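Side-chain contacts in transcriptional regulator (Streptococcus thermophilus LMD-9, PDB 5JUF), which probably activates transcription of competence genes as an RNPP-family quorum sensor, pairing a helix-turn-helix DNA-binding domain with a tetratricopeptide-type peptide-sensing domain: residues S244-P247 against S248-L252; A267-N270 against Y271-A274. One frame throughout, in Å; residues are numbered along the deposited sequence.

Contacts 1 and 2 come in series along the chain, the first at the start of helix 246-260 and the second within helix 264-280, the helix that follows it. Their centres lie about 10 Å apart, and the two touch directly: Ala274 CB packs against Pro247 O at 3.4 Å and also meets Phe250 and Val251, while Asn270 CB rests near the backbone of Phe250. Both belong to the ComR tetratricopeptide region, on the same side of the chain's centre, with contact 2 the farther out. The packing between them joins two successive helices near the C-terminal end of the tetratricopeptide domain, the domain that in RNPP regulators generally binds the signalling peptide.

Contact 1: residues S244-P247 against S248-L252; sequences SYKP and SVFVL
Ser248 turns its hydroxyl back to the carbonyl of Tyr245, three residues earlier, and donates a hydrogen bond of 2.7 Å from OG to Tyr245 O. With chi1 at 72°, OG sits between its own backbone N and carbonyl carbon, within bonding distance of the Tyr245 carbonyl; it meets the oxygen 19° from the carbonyl plane. The same carbonyl takes a weak bond from the backbone N of Ser248, so one residue grips it twice. A water completes the polar set, donating to Ser244 O and accepting from Ser248 N at 2.9 Å.

The regular backbone ladder starts beyond this point: Phe250 N bonds to Lys246 O, nearly along the C=O axis, and Val251 N to Pro247 O at 2.9 Å. The passage from the short 3-10 segment 244-245 into helix 246-260 lies within the tetratricopeptide region, with Pro247 in the first turn, where a residue without an amide hydrogen costs the helix no bond.

Methyl groups press on the carbonyl oxygens of this turn: Val251 CG2 lies 3.3 Å from Pro247 O, and Val249 CG2 reaches Tyr245 O at 3.6 Å. A separate carbon-to-carbon contact joins Lys246 and Phe250, one turn apart, whose side chains cross at a slant: the lysine chain runs outward, extended, and its CG brushes Phe250 CE2 at 4.1 Å. Outside the turn, Val249 faces helix 226-240, and Lys246 and Pro247 touch Phe277 of helix 264-280. The Tyr245 ring meets that of Phe207, their planes about 15° apart.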
ATOM      1  N   SER A 244     -11.702 -10.871 -13.078  1.00 31.81           N
ATOM      2  CA  SER A 244     -12.436  -9.661 -13.445  1.00 33.92           C
ATOM      3  C   SER A 244     -11.501  -8.483 -13.723  1.00 32.40           C
ATOM      4  O   SER A 244     -11.934  -7.493 -14.324  1.00 37.84           O
ATOM      5  CB  SER A 244     -13.443  -9.292 -12.351  1.00 35.83           C
ATOM      6  OG  SER A 244     -12.773  -8.890 -11.173  1.00 44.87           O
ATOM      7  N   TYR A 245     -10.231  -8.577 -13.322  1.00 27.26           N
ATOM      8  CA  TYR A 245      -9.257  -7.522 -13.585  1.00 27.81           C
ATOM      9  C   TYR A 245      -8.479  -7.752 -14.868  1.00 30.85           C
ATOM     10  O   TYR A 245      -7.715  -6.874 -15.280  1.00 28.79           O
ATOM     11  CB  TYR A 245      -8.274  -7.399 -12.417  1.00 31.10           C
ATOM     12  CG  TYR A 245      -8.926  -6.907 -11.138  1.00 40.96           C
ATOM     13  CD1 TYR A 245     -10.170  -6.276 -11.167  1.00 49.26           C
ATOM     14  CD2 TYR A 245      -8.305  -7.076  -9.901  1.00 44.96           C
ATOM     15  CE1 TYR A 245     -10.781  -5.829 -10.008  1.00 56.26           C
ATOM     16  CE2 TYR A 245      -8.907  -6.631  -8.733  1.00 48.63           C
ATOM     17  CZ  TYR A 245     -10.148  -6.008  -8.794  1.00 56.56           C
ATOM     18  OH  TYR A 245     -10.760  -5.555  -7.644  1.00 60.09           O
ATOM     19  N   LYS A 246      -8.649  -8.906 -15.499  1.00 30.01           N
ATOM     20  CA  LYS A 246      -7.880  -9.181 -16.706  1.00 30.79           C
ATOM     21  C   LYS A 246      -8.220  -8.245 -17.854  1.00 27.70           C
ATOM     22  O   LYS A 246      -7.285  -7.827 -18.560  1.00 30.01           O
ATOM     23  CB  LYS A 246      -8.056 -10.644 -17.123  1.00 31.96           C
ATOM     24  CG  LYS A 246      -7.003 -11.143 -18.096  1.00 36.32           C
ATOM     25  CD  LYS A 246      -6.941 -12.672 -18.099  1.00 39.94           C
ATOM     26  CE  LYS A 246      -5.720 -13.193 -18.864  1.00 39.38           C
ATOM     27  NZ  LYS A 246      -5.941 -14.618 -19.319  1.00 50.95           N
ATOM     28  N   PRO A 247      -9.490  -7.893 -18.123  1.00 28.51           N
ATOM     29  CA  PRO A 247      -9.731  -6.945 -19.223  1.00 28.97           C
ATOM     30  C   PRO A 247      -8.949  -5.653 -19.063  1.00 26.28           C
ATOM     31  O   PRO A 247      -8.443  -5.138 -20.066  1.00 28.07           O
ATOM     32  CB  PRO A 247     -11.255  -6.726 -19.175  1.00 35.46           C
ATOM     33  CG  PRO A 247     -11.801  -8.013 -18.632  1.00 32.71           C
ATOM     34  CD  PRO A 247     -10.767  -8.402 -17.566  1.00 30.75           C
ATOM     35  N   SER A 248      -8.789  -5.142 -17.831  1.00 24.92           N
ATOM     36  CA  SER A 248      -8.056  -3.891 -17.642  1.00 29.93           C
ATOM     37  C   SER A 248      -6.593  -4.038 -18.044  1.00 28.09           C
ATOM     38  O   SER A 248      -5.974  -3.067 -18.488  1.00 30.76           O
ATOM     39  CB  SER A 248      -8.175  -3.399 -16.188  1.00 26.32           C
ATOM     40  OG  SER A 248      -7.428  -4.202 -15.277  1.00 30.07           O
ATOM     41  N   VAL A 249      -6.040  -5.245 -17.939  1.00 28.12           N
ATOM     42  CA  VAL A 249      -4.660  -5.462 -18.354  1.00 30.25           C
ATOM     43  C   VAL A 249      -4.552  -5.502 -19.869  1.00 31.07           C
ATOM     44  O   VAL A 249      -3.602  -4.962 -20.443  1.00 32.90           O
ATOM     45  CB  VAL A 249      -4.108  -6.740 -17.704  1.00 32.08           C
ATOM     46  CG1 VAL A 249      -2.646  -6.964 -18.114  1.00 33.27           C
ATOM     47  CG2 VAL A 249      -4.227  -6.640 -16.182  1.00 31.80           C
ATOM     48  N   PHE A 250      -5.504  -6.154 -20.541  1.00 24.09           N
ATOM     49  CA  PHE A 250      -5.544  -6.098 -21.999  1.00 29.63           C
ATOM     50  C   PHE A 250      -5.662  -4.658 -22.486  1.00 32.31           C
ATOM     51  O   PHE A 250      -5.070  -4.286 -23.507  1.00 31.13           O
ATOM     52  CB  PHE A 250      -6.705  -6.943 -22.534  1.00 29.62           C
ATOM     53  CG  PHE A 250      -6.435  -8.422 -22.532  1.00 42.51           C
ATOM     54  CD1 PHE A 250      -5.196  -8.916 -22.906  1.00 49.07           C
ATOM     55  CD2 PHE A 250      -7.429  -9.320 -22.163  1.00 47.74           C
ATOM     56  CE1 PHE A 250      -4.949 -10.275 -22.906  1.00 58.02           C
ATOM     57  CE2 PHE A 250      -7.191 -10.682 -22.160  1.00 52.80           C
ATOM     58  CZ  PHE A 250      -5.951 -11.163 -22.536  1.00 59.22           C
ATOM     59  N   VAL A 251      -6.435  -3.833 -21.773  1.00 27.69           N
ATOM     60  CA  VAL A 251      -6.498  -2.414 -22.119  1.00 30.35           C
ATOM     61  C   VAL A 251      -5.136  -1.747 -21.918  1.00 32.48           C
ATOM     62  O   VAL A 251      -4.759  -0.856 -22.687  1.00 31.75           O
ATOM     63  CB  VAL A 251      -7.614  -1.718 -21.316  1.00 31.42           C
ATOM     64  CG1 VAL A 251      -7.582  -0.209 -21.534  1.00 30.24           C
ATOM     65  CG2 VAL A 251      -8.999  -2.284 -21.719  1.00 29.32           C
ATOM     66  N   LEU A 252      -4.360  -2.167 -20.910  1.00 30.85           N
ATOM     67  CA  LEU A 252      -3.012  -1.611 -20.769  1.00 36.03           C
ATOM     68  C   LEU A 252      -2.142  -1.960 -21.969  1.00 39.54           C
ATOM     69  O   LEU A 252      -1.380  -1.120 -22.459  1.00 34.08           O
ATOM     70  CB  LEU A 252      -2.341  -2.109 -19.489  1.00 29.86           C
ATOM     71  CG  LEU A 252      -2.900  -1.597 -18.164  1.00 31.35           C
ATOM     72  CD1 LEU A 252      -2.119  -2.217 -16.996  1.00 33.47           C
ATOM     73  CD2 LEU A 252      -2.890  -0.071 -18.088  1.00 31.54           C
TER
HETATM   74  O   HOH W   1     -10.817  -5.394 -15.779  1.00 26.73           O

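Contact 2: residues A267-N270 against Y271-A274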
ATOM      1  N   ALA A 267      -3.374  -2.338 -31.144  1.00 44.80           N
ATOM      2  CA  ALA A 267      -4.126  -1.709 -30.066  1.00 46.65           C
ATOM      3  C   ALA A 267      -5.597  -2.095 -30.141  1.00 44.22           C
ATOM      4  O   ALA A 267      -6.206  -2.442 -29.120  1.00 36.47           O
ATOM      5  CB  ALA A 267      -3.960  -0.189 -30.118  1.00 42.08           C
ATOM      6  N   ALA A 268      -6.179  -2.058 -31.345  1.00 41.59           N
ATOM      7  CA  ALA A 268      -7.573  -2.460 -31.509  1.00 42.98           C
ATOM      8  C   ALA A 268      -7.779  -3.911 -31.102  1.00 46.23           C
ATOM      9  O   ALA A 268      -8.774  -4.247 -30.450  1.00 39.32           O
ATOM     10  CB  ALA A 268      -8.012  -2.249 -32.957  1.00 40.00           C
ATOM     11  N   GLU A 269      -6.844  -4.787 -31.489  1.00 43.17           N
ATOM     12  CA  GLU A 269      -6.950  -6.202 -31.154  1.00 43.22           C
ATOM     13  C   GLU A 269      -6.912  -6.429 -29.644  1.00 44.76           C
ATOM     14  O   GLU A 269      -7.637  -7.285 -29.123  1.00 38.89           O
ATOM     15  CB  GLU A 269      -5.831  -6.979 -31.842  1.00 53.96           C
ATOM     16  CG  GLU A 269      -5.849  -8.474 -31.584  1.00 70.30           C
ATOM     17  CD  GLU A 269      -7.153  -9.131 -32.011  1.00 81.37           C
ATOM     18  OE1 GLU A 269      -7.528 -10.156 -31.402  1.00 82.60           O
ATOM     19  OE2 GLU A 269      -7.808  -8.627 -32.950  1.00 86.24           O
ATOM     20  N   ASN A 270      -6.064  -5.685 -28.926  1.00 37.90           N
ATOM     21  CA  ASN A 270      -6.038  -5.821 -27.469  1.00 38.19           C
ATOM     22  C   ASN A 270      -7.312  -5.274 -26.829  1.00 36.69           C
ATOM     23  O   ASN A 270      -7.819  -5.855 -25.866  1.00 35.50           O
ATOM     24  CB  ASN A 270      -4.803  -5.134 -26.888  1.00 36.49           C
ATOM     25  CG  ASN A 270      -3.562  -5.993 -27.006  1.00 42.65           C
ATOM     26  OD1 ASN A 270      -3.392  -6.958 -26.259  1.00 43.97           O
ATOM     27  ND2 ASN A 270      -2.695  -5.661 -27.956  1.00 45.49           N
ATOM     28  N   TYR A 271      -7.853  -4.168 -27.352  1.00 34.96           N
ATOM     29  CA  TYR A 271      -9.170  -3.725 -26.899  1.00 37.80           C
ATOM     30  C   TYR A 271     -10.221  -4.811 -27.131  1.00 37.78           C
ATOM     31  O   TYR A 271     -11.054  -5.079 -26.258  1.00 32.41           O
ATOM     32  CB  TYR A 271      -9.578  -2.431 -27.606  1.00 38.09           C
ATOM     33  CG  TYR A 271      -9.312  -1.159 -26.804  1.00 38.66           C
ATOM     34  CD1 TYR A 271     -10.001  -0.904 -25.623  1.00 36.38           C
ATOM     35  CD2 TYR A 271      -8.392  -0.208 -27.248  1.00 37.38           C
ATOM     36  CE1 TYR A 271      -9.774   0.253 -24.888  1.00 33.74           C
ATOM     37  CE2 TYR A 271      -8.153   0.954 -26.513  1.00 41.12           C
ATOM     38  CZ  TYR A 271      -8.849   1.179 -25.339  1.00 39.96           C
ATOM     39  OH  TYR A 271      -8.623   2.332 -24.606  1.00 40.13           O
ATOM     40  N   ASP A 272     -10.184  -5.463 -28.294  1.00 36.27           N
ATOM     41  CA  ASP A 272     -11.163  -6.515 -28.576  1.00 40.43           C
ATOM     42  C   ASP A 272     -11.023  -7.691 -27.611  1.00 39.48           C
ATOM     43  O   ASP A 272     -12.027  -8.275 -27.188  1.00 39.93           O
ATOM     44  CB  ASP A 272     -11.033  -6.992 -30.021  1.00 42.44           C
ATOM     45  CG  ASP A 272     -11.522  -5.971 -31.019  1.00 42.37           C
ATOM     46  OD1 ASP A 272     -12.217  -5.023 -30.607  1.00 47.46           O
ATOM     47  OD2 ASP A 272     -11.217  -6.127 -32.225  1.00 42.17           O
ATOM     48  N   LYS A 273      -9.791  -8.061 -27.247  1.00 40.28           N
ATOM     49  CA  LYS A 273      -9.625  -9.120 -26.256  1.00 40.20           C
ATOM     50  C   LYS A 273     -10.239  -8.720 -24.918  1.00 37.20           C
ATOM     51  O   LYS A 273     -10.905  -9.529 -24.266  1.00 41.22           O
ATOM     52  CB  LYS A 273      -8.145  -9.473 -26.086  1.00 45.48           C
ATOM     53  CG  LYS A 273      -7.516 -10.170 -27.289  1.00 54.51           C
ATOM     54  CD  LYS A 273      -6.031 -10.428 -27.044  1.00 64.39           C
ATOM     55  CE  LYS A 273      -5.349 -11.017 -28.274  1.00 72.76           C
ATOM     56  NZ  LYS A 273      -3.892 -11.255 -28.034  1.00 78.80           N
ATOM     57  N   ALA A 274     -10.031  -7.471 -24.496  1.00 32.81           N
ATOM     58  CA  ALA A 274     -10.629  -7.004 -23.250  1.00 32.35           C
ATOM     59  C   ALA A 274     -12.148  -7.049 -23.315  1.00 28.41           C
ATOM     60  O   ALA A 274     -12.806  -7.480 -22.359  1.00 29.80           O
ATOM     61  CB  ALA A 274     -10.153  -5.583 -22.932  1.00 28.05           C
TER
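Tyr271 begins the second of two helical turns, its backbone N donating to Ala267 O in a nearly straight bond of 3.0 Å. Its ring leaves the helix flank obliquely past the same carbonyl, CD2 standing 3.6 Å from Ala267 O, and then leads away: the phenol packs on Ile290 of helix 284-296, and OH is hydrogen-bonded to Asp297 OD2. The buried ring is thus anchored at its far end through the hydroxyl.

Asp272 follows, with N bonded to Ala268 O at 2.8 Å. Its CG lies anti to its own carbonyl carbon (chi1 -71°), which folds the carboxylate back over the preceding turn, CG only 3.3 Å from Ala268 O. The like charges of Asp272 OD2 and Glu269 OE2 stand 4.3 Å apart; a salt bridge from Asp272 OD1 to Lys294 NZ probably offsets part of that repulsion.

Lys273 bonds through N to Glu269 O, and its CG packs 3.4 Å from that oxygen. From there the lysine runs out fully extended, whereas the glutamate bends at chi2 (58°) and comes across it, bringing OE1 to 3.9 Å from Lys273 CE. The carboxylate therefore meets the aliphatic part of the lysine chain obliquely rather than its ammonium group; Glu269 OE1 and Lys273 NZ remain 5.1 Å apart, without a salt bridge.

Ala274 closes the run, its N bonded to Asn270 O. Asn270 itself turns inward to helix 246-260, where it meets Lys253 and Ala254, and its ND2 is satisfied by Glu266 O. The four successive i to i+4 bonds are those of a regular alpha helix. With Ala267 and Asn270 touching helix 246-260, and Tyr271 reaching both that helix and helix 284-296, its packing between chain neighbours is consistent with the successive antiparallel helices of a tetratricopeptide-type domain.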